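Lin2111 protein (Listeria innocua, PDB 3EDP) is of unknown function but, as a GntR-family protein with a UTRA domain, probably binds DNA and regulates transcription. Local coordinates at residues 10-19 against 49-60. Residues are numbered along the deposited sequence; the frame is centred on the assembly and turned at random.
Sequences LFEVIASKIK and TIRRAVDLLVEE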
loop_
_atom_site.group_PDB
_atom_site.type_symbol
_atom_site.label_atom_id
_atom_site.label_comp_id
_atom_site.label_asym_id
_atom_site.label_seq_id
_atom_site.Cartn_x
_atom_site.Cartn_y
_atom_site.Cartn_z
ATOM N N LEU A 10 -36.801 36.823 -1.744
ATOM C CA LEU A 10 -36.912 35.894 -0.624
ATOM C C LEU A 10 -35.935 34.706 -0.676
ATOM O O LEU A 10 -35.372 34.310 0.345
ATOM C CB LEU A 10 -38.354 35.388 -0.492
ATOM C CG LEU A 10 -38.552 34.435 0.690
ATOM C CD1 LEU A 10 -38.285 35.155 2.008
ATOM C CD2 LEU A 10 -39.942 33.810 0.668
ATOM N N PHE A 11 -35.729 34.129 -1.853
ATOM C CA PHE A 11 -34.787 33.013 -1.930
ATOM C C PHE A 11 -33.384 33.439 -1.483
ATOM O O PHE A 11 -32.664 32.666 -0.848
ATOM C CB PHE A 11 -34.781 32.351 -3.316
ATOM C CG PHE A 11 -34.097 33.161 -4.388
ATOM C CD1 PHE A 11 -32.755 32.951 -4.682
ATOM C CD2 PHE A 11 -34.805 34.106 -5.122
ATOM C CE1 PHE A 11 -32.118 33.680 -5.683
ATOM C CE2 PHE A 11 -34.175 34.846 -6.121
ATOM C CZ PHE A 11 -32.830 34.633 -6.403
ATOM N N GLU A 12 -33.007 34.679 -1.786
ATOM C CA GLU A 12 -31.697 35.178 -1.368
ATOM C C GLU A 12 -31.646 35.406 0.139
ATOM O O GLU A 12 -30.623 35.150 0.776
ATOM C CB GLU A 12 -31.333 36.472 -2.099
ATOM C CG GLU A 12 -30.878 36.278 -3.527
ATOM C CD GLU A 12 -30.547 37.595 -4.213
ATOM O OE1 GLU A 12 -30.434 38.625 -3.512
ATOM O OE2 GLU A 12 -30.402 37.599 -5.455
ATOM N N VAL A 13 -32.747 35.894 0.706
ATOM C CA VAL A 13 -32.820 36.069 2.155
ATOM C C VAL A 13 -32.642 34.716 2.837
ATOM O O VAL A 13 -31.860 34.576 3.782
ATOM C CB VAL A 13 -34.153 36.718 2.596
ATOM C CG1 VAL A 13 -34.250 36.771 4.122
ATOM C CG2 VAL A 13 -34.277 38.110 2.012
ATOM N N ILE A 14 -33.349 33.710 2.328
ATOM C CA ILE A 14 -33.266 32.365 2.887
ATOM C C ILE A 14 -31.888 31.719 2.682
ATOM O O ILE A 14 -31.359 31.091 3.593
ATOM C CB ILE A 14 -34.420 31.466 2.382
ATOM C CG1 ILE A 14 -35.747 31.958 2.973
ATOM C CG2 ILE A 14 -34.203 30.014 2.784
ATOM C CD1 ILE A 14 -36.927 31.158 2.522
ATOM N N ALA A 15 -31.291 31.899 1.505
ATOM C CA ALA A 15 -29.927 31.403 1.286
ATOM C C ALA A 15 -28.948 31.985 2.315
ATOM O O ALA A 15 -28.091 31.276 2.836
ATOM C CB ALA A 15 -29.453 31.717 -0.145
ATOM N N SER A 16 -29.083 33.279 2.600
ATOM C CA SER A 16 -28.233 33.944 3.592
ATOM C C SER A 16 -28.372 33.328 4.984
ATOM O O SER A 16 -27.393 33.202 5.716
ATOM C CB SER A 16 -28.554 35.440 3.668
ATOM O OG SER A 16 -28.258 36.091 2.444
ATOM N N LYS A 17 -29.596 32.956 5.346
ATOM C CA LYS A 17 -29.851 32.349 6.649
ATOM C C LYS A 17 -29.262 30.944 6.733
ATOM O O LYS A 17 -28.701 30.557 7.760
ATOM C CB LYS A 17 -31.354 32.346 6.965
ATOM C CG LYS A 17 -31.932 33.758 7.133
ATOM C CD LYS A 17 -33.285 33.758 7.822
ATOM C CE LYS A 17 -34.428 33.582 6.828
ATOM N NZ LYS A 17 -35.771 33.845 7.450
ATOM N N ILE A 18 -29.377 30.181 5.651
ATOM C CA ILE A 18 -28.755 28.863 5.616
ATOM C C ILE A 18 -27.233 28.997 5.681
ATOM O O ILE A 18 -26.556 28.223 6.358
ATOM C CB ILE A 18 -29.162 28.066 4.369
ATOM C CG1 ILE A 18 -30.662 27.775 4.418
ATOM C CG2 ILE A 18 -28.357 26.747 4.284
ATOM C CD1 ILE A 18 -31.268 27.520 3.079
ATOM N N LYS A 19 -26.706 29.987 4.973
ATOM C CA LYS A 19 -25.278 30.272 4.998
ATOM C C LYS A 19 -24.830 30.579 6.431
ATOM O O LYS A 19 -23.779 30.118 6.873
ATOM C CB LYS A 19 -24.973 31.451 4.077
ATOM C CG LYS A 19 -23.588 31.438 3.461
ATOM C CD LYS A 19 -23.428 32.587 2.476
ATOM C CE LYS A 19 -24.634 32.693 1.552
ATOM N NZ LYS A 19 -24.623 33.960 0.763
ATOM N N THR A 49 -39.109 28.408 -3.732
ATOM C CA THR A 49 -38.247 29.316 -2.993
ATOM C C THR A 49 -37.027 28.579 -2.424
ATOM O O THR A 49 -35.888 29.031 -2.566
ATOM C CB THR A 49 -39.033 30.006 -1.879
ATOM O OG1 THR A 49 -40.011 30.866 -2.476
ATOM C CG2 THR A 49 -38.104 30.819 -0.980
ATOM N N ILE A 50 -37.265 27.434 -1.797
ATOM C CA ILE A 50 -36.175 26.660 -1.208
ATOM C C ILE A 50 -35.225 26.155 -2.299
ATOM O O ILE A 50 -33.999 26.205 -2.148
ATOM C CB ILE A 50 -36.705 25.473 -0.386
ATOM C CG1 ILE A 50 -37.436 25.974 0.865
ATOM C CG2 ILE A 50 -35.573 24.518 -0.015
ATOM C CD1 ILE A 50 -36.636 26.933 1.725
ATOM N N ARG A 51 -35.792 25.705 -3.412
ATOM C CA ARG A 51 -34.961 25.171 -4.500
ATOM C C ARG A 51 -34.035 26.257 -5.046
ATOM O O ARG A 51 -32.875 26.000 -5.389
ATOM C CB ARG A 51 -35.813 24.564 -5.621
ATOM C CG ARG A 51 -34.989 24.127 -6.841
ATOM C CD ARG A 51 -35.857 23.532 -7.948
ATOM N NE ARG A 51 -36.837 24.486 -8.467
ATOM C CZ ARG A 51 -38.152 24.386 -8.283
ATOM N NH1 ARG A 51 -38.969 25.302 -8.793
ATOM N NH2 ARG A 51 -38.654 23.366 -7.593
ATOM N N ARG A 52 -34.546 27.482 -5.098
ATOM C CA ARG A 52 -33.754 28.620 -5.556
ATOM C C ARG A 52 -32.670 29.016 -4.554
ATOM O O ARG A 52 -31.563 29.380 -4.945
ATOM C CB ARG A 52 -34.653 29.815 -5.857
ATOM C CG ARG A 52 -35.510 29.642 -7.107
ATOM C CD ARG A 52 -36.633 30.669 -7.128
ATOM N NE ARG A 52 -37.280 30.757 -8.430
ATOM C CZ ARG A 52 -38.388 31.450 -8.665
ATOM N NH1 ARG A 52 -38.986 32.110 -7.668
ATOM N NH2 ARG A 52 -38.896 31.482 -9.899
ATOM N N ALA A 53 -32.999 28.967 -3.268
ATOM C CA ALA A 53 -32.025 29.257 -2.227
ATOM C C ALA A 53 -30.875 28.254 -2.308
ATOM O O ALA A 53 -29.705 28.635 -2.282
ATOM C CB ALA A 53 -32.680 29.202 -0.844
ATOM N N VAL A 54 -31.222 26.973 -2.407
ATOM C CA VAL A 54 -30.226 25.913 -2.475
ATOM C C VAL A 54 -29.376 26.041 -3.751
ATOM O O VAL A 54 -28.153 25.932 -3.685
ATOM C CB VAL A 54 -30.867 24.497 -2.355
ATOM C CG1 VAL A 54 -29.812 23.394 -2.549
ATOM C CG2 VAL A 54 -31.549 24.330 -0.999
ATOM N N ASP A 55 -30.017 26.291 -4.897
ATOM C CA ASP A 55 -29.279 26.511 -6.152
ATOM C C ASP A 55 -28.191 27.557 -5.940
ATOM O O ASP A 55 -27.073 27.419 -6.424
ATOM C CB ASP A 55 -30.193 27.020 -7.269
ATOM C CG ASP A 55 -31.057 25.939 -7.875
ATOM O OD1 ASP A 55 -30.908 24.748 -7.519
ATOM O OD2 ASP A 55 -31.903 26.300 -8.723
ATOM N N LEU A 56 -28.548 28.617 -5.228
ATOM C CA LEU A 56 -27.618 29.693 -4.909
ATOM C C LEU A 56 -26.461 29.176 -4.048
ATOM O O LEU A 56 -25.299 29.528 -4.273
ATOM C CB LEU A 56 -28.361 30.812 -4.177
ATOM C CG LEU A 56 -27.801 32.232 -4.185
ATOM C CD1 LEU A 56 -28.739 33.155 -3.418
ATOM C CD2 LEU A 56 -26.417 32.274 -3.579
ATOM N N LEU A 57 -26.778 28.349 -3.055
ATOM C CA LEU A 57 -25.749 27.790 -2.186
ATOM C C LEU A 57 -24.842 26.826 -2.949
ATOM O O LEU A 57 -23.627 26.810 -2.749
ATOM C CB LEU A 57 -26.381 27.106 -0.975
ATOM C CG LEU A 57 -27.199 28.082 -0.125
ATOM C CD1 LEU A 57 -28.001 27.328 0.927
ATOM C CD2 LEU A 57 -26.293 29.112 0.512
ATOM N N VAL A 58 -25.438 26.029 -3.830
ATOM C CA VAL A 58 -24.673 25.102 -4.655
ATOM C C VAL A 58 -23.711 25.867 -5.571
ATOM O O VAL A 58 -22.537 25.507 -5.695
ATOM C CB VAL A 58 -25.588 24.203 -5.496
ATOM C CG1 VAL A 58 -24.780 23.483 -6.609
ATOM C CG2 VAL A 58 -26.304 23.197 -4.604
ATOM N N GLU A 59 -24.217 26.926 -6.195
ATOM C CA GLU A 59 -23.430 27.762 -7.093
ATOM C C GLU A 59 -22.252 28.387 -6.355
ATOM O O GLU A 59 -21.160 28.523 -6.910
ATOM C CB GLU A 59 -24.312 28.853 -7.706
ATOM C CG GLU A 59 -23.559 29.886 -8.521
ATOM C CD GLU A 59 -24.456 31.007 -9.011
ATOM O OE1 GLU A 59 -25.688 30.927 -8.805
ATOM O OE2 GLU A 59 -23.929 31.971 -9.605
ATOM N N GLU A 60 -22.480 28.755 -5.096
ATOM C CA GLU A 60 -21.442 29.341 -4.258
ATOM C C GLU A 60 -20.487 28.283 -3.711
ATOM O O GLU A 60 -19.509 28.611 -3.044
ATOM C CB GLU A 60 -22.060 30.131 -3.101
ATOM C CG GLU A 60 -22.572 31.512 -3.481
ATOM C CD GLU A 60 -23.302 32.207 -2.336
ATOM O OE1 GLU A 60 -23.961 31.509 -1.537
ATOM O OE2 GLU A 60 -23.222 33.451 -2.239
#
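K19 and E60 form a salt bridge where the last residue of 49-60 comes close to helix 10-23, a loose one: NZ of K19 lies 3.4 Å from OE2 of E60, a weak hydrogen bond to a poorly ordered glutamate. The lysine chain bends at chi3 (-46°), which brings CE beside CD2 of L57. From here on the contact is apolar. The axes of segments 10-19 and 49-59 cross at -57° and come within 8.0 Å, an approach that small residues permit: CB of A15 is 4.2 Å from CB of A53, and the methyl of A53 also rests against the backbone O of F11. L57 divides its methyls, CD1 on CG2 of I18 at 3.4 Å, closer than usual van der Waals contact, and CD2 on O of A15. L56, with CG swung opposite its backbone N (chi1 -157°), sends CD1 to CB of A15 at 3.6 Å and on to CG of E12, whose carboxylate turns to K8. F11 is a knob in the hole made by T49, R52, A53 and L56; its CB lies 3.6 Å from CB of R52, and CG of E12 covers one ring face. Beyond it, CD1 of I14 meets CG2 of T49. The pairing joins the first and third helices of the probable winged helix-turn-helix domain; I50 also packs on helix 36-42, and V54 and L57 also touch strand 63-66, part of the two-stranded sheet that probably forms the wing.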